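Local coordinates for cycloserine biosynthesis protein DcsG (Streptomyces lavendulae, PDB 6JIL) that catalyses the magnesium- and ATP-dependent cyclisation of O-ureido-D-serine to the antibiotic D-cycloserine, releasing ADP, phosphate, ammonium and carbon dioxide, at residues 105-110 / 264-269; 131-136 / 149-154; 135-140 / 173-178; 141-146 / 212-217. One frame throughout, in Å; residues are numbered along the deposited sequence.

Contact 1: residues 105-110 / 264-269; sequences VIPTTV and SPMVLE. With MG (magnesium ion), chain H; MG (magnesium ion), chain I; ADP (adenosine-5'-diphosphate), chain G.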
# COMPACT_ATOMS: atom_id res chain seq x y z
N VAL A 105 -3.67 14.80 0.37
CA VAL A 105 -2.90 13.84 -0.42
C VAL A 105 -2.00 14.55 -1.42
O VAL A 105 -2.17 15.73 -1.70
CB VAL A 105 -3.82 12.87 -1.19
CG1 VAL A 105 -4.77 12.19 -0.25
CG2 VAL A 105 -4.59 13.63 -2.25
N ILE A 106 -1.04 13.82 -1.96
CA ILE A 106 -0.13 14.37 -2.95
C ILE A 106 -0.96 14.64 -4.19
O ILE A 106 -1.74 13.79 -4.61
CB ILE A 106 0.98 13.36 -3.32
CG1 ILE A 106 1.95 13.18 -2.14
CG2 ILE A 106 1.71 13.82 -4.58
CD1 ILE A 106 3.08 12.18 -2.41
N PRO A 107 -0.84 15.85 -4.76
CA PRO A 107 -1.61 16.17 -5.97
C PRO A 107 -1.44 14.98 -6.92
O PRO A 107 -0.33 14.67 -7.34
CB PRO A 107 -0.93 17.44 -6.47
CG PRO A 107 -0.55 18.12 -5.18
CD PRO A 107 -0.00 16.99 -4.35
N THR A 108 -2.56 14.32 -7.23
CA THR A 108 -2.55 13.12 -8.06
C THR A 108 -3.43 13.15 -9.30
O THR A 108 -4.62 13.44 -9.20
CB THR A 108 -2.97 11.92 -7.19
OG1 THR A 108 -1.95 11.65 -6.22
CG2 THR A 108 -3.23 10.69 -8.04
N THR A 109 -2.85 12.83 -10.45
CA THR A 109 -3.57 12.80 -11.73
C THR A 109 -3.62 11.39 -12.31
O THR A 109 -2.58 10.82 -12.64
CB THR A 109 -2.92 13.73 -12.76
OG1 THR A 109 -3.13 15.09 -12.38
CG2 THR A 109 -3.50 13.50 -14.15
N VAL A 110 -4.82 10.85 -12.45
CA VAL A 110 -5.01 9.49 -12.98
C VAL A 110 -5.22 9.44 -14.50
O VAL A 110 -6.10 10.10 -15.05
CB VAL A 110 -6.21 8.82 -12.29
CG1 VAL A 110 -6.34 7.38 -12.74
CG2 VAL A 110 -6.04 8.90 -10.78
N SER A 264 3.23 20.55 6.57
CA SER A 264 2.20 19.64 7.05
C SER A 264 2.29 18.32 6.28
O SER A 264 2.79 18.28 5.16
CB SER A 264 0.81 20.26 6.87
OG SER A 264 0.54 20.49 5.50
N PRO A 265 1.80 17.23 6.88
CA PRO A 265 1.86 15.92 6.20
C PRO A 265 0.74 15.61 5.22
O PRO A 265 -0.40 16.05 5.39
CB PRO A 265 1.88 14.94 7.37
CG PRO A 265 1.02 15.63 8.39
CD PRO A 265 1.45 17.08 8.30
N MSE A 266 1.08 14.85 4.18
CA MSE A 266 0.10 14.43 3.17
C MSE A 266 0.34 12.97 2.79
O MSE A 266 1.48 12.51 2.74
CB MSE A 266 0.15 15.34 1.93
CG MSE A 266 1.52 15.61 1.34
SE MSE A 266 1.46 16.93 -0.11
CE MSE A 266 1.33 18.54 0.95
N VAL A 267 -0.74 12.25 2.55
CA VAL A 267 -0.66 10.85 2.19
C VAL A 267 0.06 10.63 0.87
O VAL A 267 -0.21 11.31 -0.12
CB VAL A 267 -2.07 10.24 2.10
CG1 VAL A 267 -1.97 8.77 1.71
CG2 VAL A 267 -2.78 10.39 3.44
N LEU A 268 1.00 9.69 0.88
CA LEU A 268 1.78 9.31 -0.30
C LEU A 268 1.00 8.13 -0.86
O LEU A 268 0.58 8.13 -2.01
CB LEU A 268 3.17 8.84 0.11
CG LEU A 268 4.30 8.61 -0.91
CD1 LEU A 268 5.30 7.64 -0.30
CD2 LEU A 268 3.78 8.07 -2.22
N GLU A 269 0.84 7.12 -0.01
CA GLU A 269 0.09 5.93 -0.36
C GLU A 269 -0.40 5.29 0.94
O GLU A 269 0.09 5.63 2.02
CB GLU A 269 0.95 4.93 -1.15
CG GLU A 269 1.95 4.14 -0.33
CD GLU A 269 2.25 2.79 -0.95
OE1 GLU A 269 1.28 2.07 -1.27
OE2 GLU A 269 3.43 2.44 -1.11
MG MG H . 5.56 2.92 -0.59
MG MG I . 2.77 0.33 -1.59
PB ADP G . 4.76 1.79 -4.04
O1B ADP G . 5.70 1.94 -2.73
O2B ADP G . 3.43 1.16 -3.64
O3B ADP G . 5.47 0.89 -5.06
PA ADP G . 4.92 4.53 -3.87
O1A ADP G . 3.88 5.56 -3.95
O2A ADP G . 5.14 4.19 -2.33
O3A ADP G . 4.43 3.24 -4.73
O5' ADP G . 6.26 5.11 -4.55
C5' ADP G . 7.37 4.31 -4.17
C4' ADP G . 8.51 5.24 -3.71
O4' ADP G . 8.77 6.24 -4.72
C3' ADP G . 8.12 5.99 -2.43
O3' ADP G . 8.50 5.26 -1.27
C2' ADP G . 8.86 7.32 -2.58
O2' ADP G . 10.18 7.26 -2.02
C1' ADP G . 8.87 7.56 -4.10
N9 ADP G . 7.75 8.45 -4.52
C8 ADP G . 6.61 8.08 -5.19
N7 ADP G . 5.87 9.13 -5.44
C5 ADP G . 6.48 10.23 -4.97
C6 ADP G . 6.28 11.63 -5.13
N6 ADP G . 5.13 12.11 -5.74
N1 ADP G . 7.24 12.47 -4.70
C2 ADP G . 8.36 12.04 -4.13
N3 ADP G . 8.60 10.74 -3.96
C4 ADP G . 7.70 9.81 -4.36
O HOH W 1 7.94 2.71 -1.05
O HOH W 2 5.28 4.20 1.33
O HOH W 3 1.36 -0.84 -2.98
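In the ATP-grasp fold of this enzyme, V105 and I106 meet V267 and L268 beside the bound nucleotide. One backbone bridge joins V105 to V267. It is closed by I106 N, which donates to V267 O at 3.2 Å, with an N-H...O angle of 150°. The side chain of I106 packs on L268. Its CG1 is anti to the carbonyl carbon (chi1 -70°), and the chain beyond it is extended. This brings CD1 of I106 to 3.8 Å from L268 CA and on towards the amino group of adenine. V105 touches V267 through CG1, which lies 4.1 Å from V267 CB. SE of the selenomethionine M266 lies 4.1 Å from I106 CA.

Beyond L268, where the chain turns a corner, the segment reaches the metal site. The carboxylate of E269 holds both magnesium ions. OE2 bridges them, at 2.2 Å from one ion and 2.3 Å from the other, while E269 OE1 binds the second ion as well. ADP phosphate oxygens and waters bind the same ions, and E271 completes the protein part of the site. The two ions probably draw negative charge away from the phosphates. Strand 252-259 flanks 264-269, with V258 against I106, M266 and L268. Helix 94-100 covers V105, and strand 172-176 lies beside 106-109.

Contact 2: residues 131-136 / 149-154; sequences AREFVV and RYQRSL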
# COMPACT_ATOMS: atom_id res chain seq x y z
N ALA A 131 5.99 22.34 -10.88
CA ALA A 131 6.65 21.07 -10.59
C ALA A 131 7.94 20.92 -11.40
O ALA A 131 7.90 20.85 -12.62
CB ALA A 131 5.69 19.92 -10.89
N ARG A 132 9.07 20.88 -10.71
CA ARG A 132 10.36 20.74 -11.37
C ARG A 132 10.54 19.30 -11.84
O ARG A 132 11.15 19.03 -12.87
CB ARG A 132 11.50 21.12 -10.42
CG ARG A 132 11.64 22.62 -10.13
CD ARG A 132 12.21 23.38 -11.34
NE ARG A 132 11.23 23.62 -12.40
CZ ARG A 132 11.53 24.10 -13.61
NH1 ARG A 132 12.79 24.38 -13.92
NH2 ARG A 132 10.57 24.31 -14.50
N GLU A 133 10.00 18.38 -11.06
CA GLU A 133 10.09 16.97 -11.39
C GLU A 133 8.75 16.32 -11.09
O GLU A 133 7.97 16.84 -10.29
CB GLU A 133 11.21 16.30 -10.58
CG GLU A 133 12.58 16.89 -10.89
CD GLU A 133 13.71 16.21 -10.14
OE1 GLU A 133 14.01 15.04 -10.43
OE2 GLU A 133 14.30 16.87 -9.27
N PHE A 134 8.47 15.20 -11.74
CA PHE A 134 7.21 14.50 -11.51
C PHE A 134 7.48 13.01 -11.45
O PHE A 134 8.57 12.57 -11.79
CB PHE A 134 6.20 14.83 -12.61
CG PHE A 134 6.63 14.43 -14.00
CD1 PHE A 134 6.05 13.33 -14.64
CD2 PHE A 134 7.57 15.19 -14.70
CE1 PHE A 134 6.39 13.01 -15.95
CE2 PHE A 134 7.92 14.87 -16.02
CZ PHE A 134 7.33 13.78 -16.64
N VAL A 135 6.50 12.24 -11.02
CA VAL A 135 6.68 10.80 -10.92
C VAL A 135 5.60 10.06 -11.69
O VAL A 135 4.44 10.50 -11.73
CB VAL A 135 6.64 10.33 -9.45
CG1 VAL A 135 6.87 8.82 -9.37
CG2 VAL A 135 7.69 11.07 -8.65
N VAL A 136 6.00 8.96 -12.31
CA VAL A 136 5.08 8.11 -13.05
C VAL A 136 5.01 6.79 -12.30
O VAL A 136 6.02 6.24 -11.88
CB VAL A 136 5.57 7.83 -14.49
CG1 VAL A 136 4.71 6.73 -15.13
CG2 VAL A 136 5.51 9.12 -15.32
N ARG A 149 11.13 8.67 -11.61
CA ARG A 149 11.26 10.11 -11.41
C ARG A 149 11.73 10.77 -12.71
O ARG A 149 12.61 10.26 -13.39
CB ARG A 149 12.28 10.33 -10.29
CG ARG A 149 12.61 11.76 -9.96
CD ARG A 149 13.65 11.79 -8.85
NE ARG A 149 13.94 13.15 -8.39
CZ ARG A 149 14.56 13.42 -7.25
NH1 ARG A 149 14.96 12.43 -6.46
NH2 ARG A 149 14.78 14.68 -6.90
N TYR A 150 11.14 11.91 -13.04
CA TYR A 150 11.51 12.64 -14.26
C TYR A 150 11.57 14.15 -14.09
O TYR A 150 10.78 14.73 -13.34
CB TYR A 150 10.52 12.36 -15.41
CG TYR A 150 10.32 10.91 -15.78
CD1 TYR A 150 9.37 10.12 -15.12
CD2 TYR A 150 11.06 10.33 -16.82
CE1 TYR A 150 9.17 8.78 -15.48
CE2 TYR A 150 10.86 9.01 -17.19
CZ TYR A 150 9.92 8.24 -16.52
OH TYR A 150 9.75 6.94 -16.91
N GLN A 151 12.49 14.78 -14.81
CA GLN A 151 12.61 16.24 -14.82
C GLN A 151 11.50 16.61 -15.79
O GLN A 151 11.24 15.85 -16.72
CB GLN A 151 13.97 16.66 -15.37
CG GLN A 151 15.14 16.38 -14.45
CD GLN A 151 16.48 16.49 -15.15
OE1 GLN A 151 17.54 16.51 -14.51
NE2 GLN A 151 16.45 16.55 -16.48
N ARG A 152 10.84 17.75 -15.61
CA ARG A 152 9.73 18.10 -16.49
C ARG A 152 10.06 18.15 -17.98
O ARG A 152 9.16 18.06 -18.82
CB ARG A 152 9.09 19.42 -16.08
CG ARG A 152 9.94 20.66 -16.26
CD ARG A 152 9.04 21.87 -16.39
NE ARG A 152 7.99 21.84 -15.38
CZ ARG A 152 6.71 22.12 -15.61
NH1 ARG A 152 6.30 22.44 -16.83
NH2 ARG A 152 5.83 22.05 -14.62
N SER A 153 11.33 18.28 -18.32
CA SER A 153 11.72 18.34 -19.72
C SER A 153 11.66 16.96 -20.37
O SER A 153 11.74 16.84 -21.59
CB SER A 153 13.14 18.90 -19.84
OG SER A 153 14.07 18.09 -19.14
N LEU A 154 11.52 15.93 -19.55
CA LEU A 154 11.47 14.55 -20.04
C LEU A 154 10.05 14.02 -20.21
O LEU A 154 9.77 12.87 -19.87
CB LEU A 154 12.23 13.64 -19.08
CG LEU A 154 13.69 14.01 -18.82
CD1 LEU A 154 14.24 13.12 -17.72
CD2 LEU A 154 14.49 13.85 -20.10
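The F134 ring takes Y150 CB over one face, 4.0 Å from its centroid, and has R152 CA and L154 O at its edge. CG of F134 sits between its backbone N and carbonyl carbon (chi1 61°), which swings the ring across to 149-154. The two aromatic planes are 25° apart, but the rings are slid apart and barely overlap. The Y150 ring has F134 O near its edge, and V136 CG2 approaches it obliquely at CE1. Its hydroxyl is hydrogen-bonded to H161.

The guanidinium of R152 has A131 O at its edge, in plane. NE and NH2 both donate to that one oxygen, from the same face of the carbonyl; R152 NE is 2.9 Å from A131 O. R132 NH2 is 3.4 Å from R152 CD, and the two guanidinium planes are 18° apart; these like charges lie close.

These groups sit on the beta hairpin of strands 133-138 and 148-151, at the edge of an antiparallel sheet. F134 and Y150 form a hydrogen-bonded pair, with F134 N to Y150 O at 2.8 Å and Y150 N to F134 O at 2.9 Å. E133 and R149 share the other face of the sheet. The extended arm of R149 grips the carboxylate side-on in a salt bridge. R149 NE meets E133 OE1 at 2.8 Å, and NH2 reaches OE2, both from above the carboxylate plane. R149 NH2 also pairs with D182.

Contact 3: residues 135-140 / 173-178; sequences VVKPTD and ILQPYV. With ADP (adenosine-5'-diphosphate), chain G.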
# COMPACT_ATOMS: atom_id res chain seq x y z
N VAL A 135 6.50 12.24 -11.02
CA VAL A 135 6.68 10.80 -10.92
C VAL A 135 5.60 10.06 -11.69
O VAL A 135 4.44 10.50 -11.73
CB VAL A 135 6.64 10.33 -9.45
CG1 VAL A 135 6.87 8.82 -9.37
CG2 VAL A 135 7.69 11.07 -8.65
N VAL A 136 6.00 8.96 -12.31
CA VAL A 136 5.08 8.11 -13.05
C VAL A 136 5.01 6.79 -12.30
O VAL A 136 6.02 6.24 -11.88
CB VAL A 136 5.57 7.83 -14.49
CG1 VAL A 136 4.71 6.73 -15.13
CG2 VAL A 136 5.51 9.12 -15.32
N LYS A 137 3.80 6.27 -12.14
CA LYS A 137 3.64 5.01 -11.43
C LYS A 137 2.28 4.40 -11.74
O LYS A 137 1.31 5.13 -11.98
CB LYS A 137 3.74 5.23 -9.92
CG LYS A 137 2.48 5.84 -9.33
CD LYS A 137 2.57 6.07 -7.83
CE LYS A 137 3.42 7.28 -7.48
NZ LYS A 137 3.33 7.62 -6.03
N PRO A 138 2.20 3.07 -11.75
CA PRO A 138 0.94 2.37 -12.02
C PRO A 138 0.09 2.48 -10.75
O PRO A 138 0.63 2.54 -9.65
CB PRO A 138 1.40 0.94 -12.27
CG PRO A 138 2.57 0.81 -11.35
CD PRO A 138 3.31 2.11 -11.59
N THR A 139 -1.22 2.51 -10.90
CA THR A 139 -2.08 2.60 -9.73
C THR A 139 -2.12 1.27 -9.00
O THR A 139 -2.46 1.20 -7.82
CB THR A 139 -3.51 2.96 -10.10
OG1 THR A 139 -4.05 1.91 -10.91
CG2 THR A 139 -3.54 4.26 -10.87
N ASP A 140 -1.80 0.20 -9.73
CA ASP A 140 -1.82 -1.14 -9.16
C ASP A 140 -0.43 -1.77 -9.05
O ASP A 140 -0.09 -2.68 -9.80
CB ASP A 140 -2.76 -2.06 -9.95
CG ASP A 140 -2.40 -2.17 -11.43
OD1 ASP A 140 -3.01 -3.02 -12.11
OD2 ASP A 140 -1.54 -1.41 -11.92
N ILE A 173 -0.75 6.88 -12.58
CA ILE A 173 -0.85 8.08 -11.77
C ILE A 173 0.35 8.98 -12.01
O ILE A 173 1.48 8.53 -12.06
CB ILE A 173 -0.96 7.73 -10.26
CG1 ILE A 173 -2.40 7.33 -9.93
CG2 ILE A 173 -0.55 8.91 -9.40
CD1 ILE A 173 -2.61 6.95 -8.50
N LEU A 174 0.06 10.27 -12.18
CA LEU A 174 1.10 11.28 -12.38
C LEU A 174 1.06 12.18 -11.16
O LEU A 174 0.00 12.67 -10.78
CB LEU A 174 0.80 12.12 -13.63
CG LEU A 174 0.71 11.40 -14.98
CD1 LEU A 174 0.39 12.41 -16.08
CD2 LEU A 174 2.03 10.70 -15.28
N GLN A 175 2.21 12.39 -10.52
CA GLN A 175 2.27 13.26 -9.35
C GLN A 175 3.51 14.13 -9.40
O GLN A 175 4.54 13.74 -9.95
CB GLN A 175 2.35 12.46 -8.04
CG GLN A 175 1.31 11.39 -7.83
CD GLN A 175 1.55 10.61 -6.55
OE1 GLN A 175 2.66 10.16 -6.27
NE2 GLN A 175 0.49 10.45 -5.75
N PRO A 176 3.42 15.34 -8.84
CA PRO A 176 4.61 16.18 -8.85
C PRO A 176 5.57 15.54 -7.85
O PRO A 176 5.12 14.91 -6.89
CB PRO A 176 4.09 17.52 -8.37
CG PRO A 176 2.96 17.14 -7.46
CD PRO A 176 2.27 16.06 -8.26
N TYR A 177 6.87 15.68 -8.07
CA TYR A 177 7.83 15.11 -7.15
C TYR A 177 7.89 15.98 -5.89
O TYR A 177 8.22 17.16 -5.96
CB TYR A 177 9.23 15.05 -7.77
CG TYR A 177 10.20 14.30 -6.91
CD1 TYR A 177 10.22 12.90 -6.91
CD2 TYR A 177 11.04 14.96 -6.02
CE1 TYR A 177 11.05 12.19 -6.05
CE2 TYR A 177 11.87 14.25 -5.14
CZ TYR A 177 11.87 12.87 -5.16
OH TYR A 177 12.66 12.16 -4.29
N VAL A 178 7.57 15.38 -4.74
CA VAL A 178 7.60 16.08 -3.45
C VAL A 178 9.06 16.23 -3.03
O VAL A 178 9.71 15.26 -2.63
CB VAL A 178 6.81 15.29 -2.38
CG1 VAL A 178 7.00 15.91 -1.00
CG2 VAL A 178 5.33 15.27 -2.76
PB ADP G . 4.76 1.79 -4.04
O1B ADP G . 5.70 1.94 -2.73
O2B ADP G . 3.43 1.16 -3.64
O3B ADP G . 5.47 0.89 -5.06
PA ADP G . 4.92 4.53 -3.87
O1A ADP G . 3.88 5.56 -3.95
O2A ADP G . 5.14 4.19 -2.33
O3A ADP G . 4.43 3.24 -4.73
O5' ADP G . 6.26 5.11 -4.55
C5' ADP G . 7.37 4.31 -4.17
C4' ADP G . 8.51 5.24 -3.71
O4' ADP G . 8.77 6.24 -4.72
C3' ADP G . 8.12 5.99 -2.43
O3' ADP G . 8.50 5.26 -1.27
C2' ADP G . 8.86 7.32 -2.58
O2' ADP G . 10.18 7.26 -2.02
C1' ADP G . 8.87 7.56 -4.10
N9 ADP G . 7.75 8.45 -4.52
C8 ADP G . 6.61 8.08 -5.19
N7 ADP G . 5.87 9.13 -5.44
C5 ADP G . 6.48 10.23 -4.97
C6 ADP G . 6.28 11.63 -5.13
N6 ADP G . 5.13 12.11 -5.74
N1 ADP G . 7.24 12.47 -4.70
C2 ADP G . 8.36 12.04 -4.13
N3 ADP G . 8.60 10.74 -3.96
C4 ADP G . 7.70 9.81 -4.36
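K137 and Q175 cross obliquely at the N6/N7 edge of adenine. K137 NZ donates to Q175 OE1 at 2.6 Å, from above the plane of the amide carbonyl. A bend at chi3 (76°) turns the lysine tip towards the nucleotide. K137 NZ also donates to ADP N7 and, at 3.0 Å, to ADP O1A. One ammonium links the amide, the base and the alpha phosphate. Q175 OE1 accepts a second bond, from ADP N6, while its NE2 is held by T108. The positive charge of K137 would be expected to offset the negative charge of the alpha phosphate.

Strands 135-138 and 173-176 run antiparallel in the central part of a four-stranded sheet, which forms one wall of the ATP-grasp cleft. V135 pairs with Q175 and K137 with I173, both as hydrogen-bonded pairs. The shortest of their four bonds runs from V135 N to Q175 O, at 2.7 Å. Between them, V136 and L174 lie side by side on the opposite face.

The ring of Y177 has ADP C2 over one face, 3.3 Å from Y177 CE1. V135 CG2 comes to its edge in plane, 3.6 Å from Y177 CD1. The Y177 hydroxyl is hydrogen-bonded to D182. P176 O accepts from ADP N6, and V178 N donates to ADP N1 at 2.9 Å. The side chains of T139 and I173 cross at about a right angle, with T139 CG2 3.4 Å from I173 CG1.

Contact 4: residues 141-146 / 212-217; sequences GCYSKD and VHVPTL. With ADP (adenosine-5'-diphosphate), chain G.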
# COMPACT_ATOMS: atom_id res chain seq x y z
N GLY A 141 0.35 -1.28 -8.08
CA GLY A 141 1.69 -1.81 -7.87
C GLY A 141 2.12 -1.71 -6.42
O GLY A 141 1.34 -1.33 -5.55
N CYS A 142 3.38 -2.07 -6.16
CA CYS A 142 3.97 -2.01 -4.83
C CYS A 142 5.46 -2.25 -4.93
O CYS A 142 5.99 -2.58 -6.01
CB CYS A 142 3.37 -3.08 -3.90
SG CYS A 142 3.81 -4.82 -4.26
N TYR A 143 6.15 -2.06 -3.82
CA TYR A 143 7.59 -2.27 -3.75
C TYR A 143 8.35 -1.53 -4.85
O TYR A 143 9.28 -2.07 -5.44
CB TYR A 143 7.86 -3.78 -3.83
CG TYR A 143 9.08 -4.23 -3.07
CD1 TYR A 143 9.22 -3.96 -1.71
CD2 TYR A 143 10.09 -4.95 -3.71
CE1 TYR A 143 10.35 -4.39 -1.00
CE2 TYR A 143 11.21 -5.39 -3.01
CZ TYR A 143 11.33 -5.11 -1.66
OH TYR A 143 12.44 -5.54 -0.98
N SER A 144 7.94 -0.29 -5.11
CA SER A 144 8.58 0.54 -6.13
C SER A 144 8.43 0.06 -7.58
O SER A 144 9.11 0.57 -8.47
CB SER A 144 10.07 0.71 -5.82
OG SER A 144 10.28 1.34 -4.56
N LYS A 145 7.56 -0.91 -7.83
CA LYS A 145 7.39 -1.42 -9.19
C LYS A 145 6.99 -0.36 -10.24
O LYS A 145 6.02 0.38 -10.06
CB LYS A 145 6.36 -2.55 -9.24
CG LYS A 145 6.32 -3.23 -10.60
CD LYS A 145 5.28 -4.32 -10.68
CE LYS A 145 5.45 -5.08 -11.98
NZ LYS A 145 6.86 -5.55 -12.11
N ASP A 146 7.74 -0.32 -11.33
CA ASP A 146 7.52 0.61 -12.43
C ASP A 146 7.30 2.06 -12.01
O ASP A 146 6.56 2.79 -12.65
CB ASP A 146 6.35 0.15 -13.30
CG ASP A 146 6.62 -1.20 -13.97
OD1 ASP A 146 7.68 -1.35 -14.60
OD2 ASP A 146 5.77 -2.11 -13.86
N VAL A 212 16.28 3.55 -8.91
CA VAL A 212 15.03 3.31 -8.20
C VAL A 212 15.29 2.23 -7.16
O VAL A 212 15.53 1.08 -7.50
CB VAL A 212 13.92 2.85 -9.16
CG1 VAL A 212 12.63 2.59 -8.39
CG2 VAL A 212 13.71 3.89 -10.23
N HIS A 213 15.27 2.61 -5.89
CA HIS A 213 15.51 1.65 -4.83
C HIS A 213 14.26 0.89 -4.43
O HIS A 213 13.14 1.23 -4.83
CB HIS A 213 16.10 2.33 -3.59
CG HIS A 213 17.51 2.78 -3.77
ND1 HIS A 213 17.90 4.10 -3.64
CD2 HIS A 213 18.62 2.09 -4.11
CE1 HIS A 213 19.19 4.20 -3.89
NE2 HIS A 213 19.66 2.99 -4.18
N VAL A 214 14.48 -0.15 -3.64
CA VAL A 214 13.43 -1.00 -3.14
C VAL A 214 13.60 -0.92 -1.61
O VAL A 214 14.71 -1.04 -1.10
CB VAL A 214 13.62 -2.43 -3.74
CG1 VAL A 214 13.99 -3.44 -2.67
CG2 VAL A 214 12.39 -2.83 -4.50
N PRO A 215 12.51 -0.67 -0.87
CA PRO A 215 12.51 -0.53 0.60
C PRO A 215 12.99 -1.71 1.45
O PRO A 215 12.21 -2.32 2.17
CB PRO A 215 11.06 -0.17 0.90
CG PRO A 215 10.33 -0.95 -0.11
CD PRO A 215 11.12 -0.68 -1.37
N THR A 216 14.28 -2.00 1.37
CA THR A 216 14.87 -3.08 2.15
C THR A 216 15.10 -2.61 3.59
O THR A 216 15.02 -1.41 3.87
CB THR A 216 16.20 -3.53 1.53
OG1 THR A 216 16.94 -2.37 1.11
CG2 THR A 216 15.95 -4.43 0.33
N LEU A 217 15.39 -3.54 4.50
CA LEU A 217 15.61 -3.20 5.91
C LEU A 217 16.56 -2.04 6.19
O LEU A 217 16.32 -1.25 7.11
CB LEU A 217 16.07 -4.43 6.69
CG LEU A 217 14.96 -5.46 6.88
CD1 LEU A 217 15.48 -6.68 7.63
CD2 LEU A 217 13.82 -4.80 7.64
PB ADP G . 4.76 1.79 -4.04
O1B ADP G . 5.70 1.94 -2.73
O2B ADP G . 3.43 1.16 -3.64
O3B ADP G . 5.47 0.89 -5.06
PA ADP G . 4.92 4.53 -3.87
O1A ADP G . 3.88 5.56 -3.95
O2A ADP G . 5.14 4.19 -2.33
O3A ADP G . 4.43 3.24 -4.73
O5' ADP G . 6.26 5.11 -4.55
C5' ADP G . 7.37 4.31 -4.17
C4' ADP G . 8.51 5.24 -3.71
O4' ADP G . 8.77 6.24 -4.72
C3' ADP G . 8.12 5.99 -2.43
O3' ADP G . 8.50 5.26 -1.27
C2' ADP G . 8.86 7.32 -2.58
O2' ADP G . 10.18 7.26 -2.02
C1' ADP G . 8.87 7.56 -4.10
N9 ADP G . 7.75 8.45 -4.52
C8 ADP G . 6.61 8.08 -5.19
N7 ADP G . 5.87 9.13 -5.44
C5 ADP G . 6.48 10.23 -4.97
C6 ADP G . 6.28 11.63 -5.13
N6 ADP G . 5.13 12.11 -5.74
N1 ADP G . 7.24 12.47 -4.70
C2 ADP G . 8.36 12.04 -4.13
N3 ADP G . 8.60 10.74 -3.96
C4 ADP G . 7.70 9.81 -4.36
O HOH W 4 12.21 -5.68 1.78
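S144 and Y143 lie at the tip of a type I' beta turn, C142 to K145, in the phosphate-binding loop of the ATP-grasp fold. They face the loop 212-217.

One hydrogen bond joins the two loops. S144 OG donates to H213 O at 2.9 Å, in the carbonyl plane. With OG anti to the carbonyl carbon (chi1 -61°), the hydroxyl faces H213 while the backbone N of the same residue serves ADP. S144 N donates to ADP O3B at 2.7 Å, with an N-H...O angle of 135°. S144 thus contacts both the beta phosphate and loop 212-217.

Apolar contacts lie beside it. P215 meets the Y143 ring obliquely, with P215 CG 3.6 Å from Y143 CE1. V212 CG1 comes to 4.1 Å from S144 CB.

P215 is the centre of an inverse gamma turn, closed by T216 N donating to V214 O at 2.7 Å. Its carbonyl is hydrogen-bonded to R220, a residue inferred to be in the active site. A water also spans the contact: it is 2.8 Å from Y143 OH and donates a weak bond to P215 O.

How the contacts relate
From the N terminus, the chain first passes 105-110, which 264-269 meets near the C-terminal end. Contact 1 therefore closes the longest loop, and the other three lie within it. It joins the segment leading into strand 109-111 of the four-stranded sheet to strand 265-271 of the five-stranded sheet. Contact 2 closes the short hairpin of strands 133-138 and 148-151. Contact 3 shares V135 and V136 with it and adds strand 172-176. Contact 4 joins the hairpin loop to the loop between strands 195-202 and 220-223, so it crosses contacts 2 and 3. Contacts 1 and 3 touch where T109 O meets L174 N. Contacts 1, 3 and 4 all reach ADP.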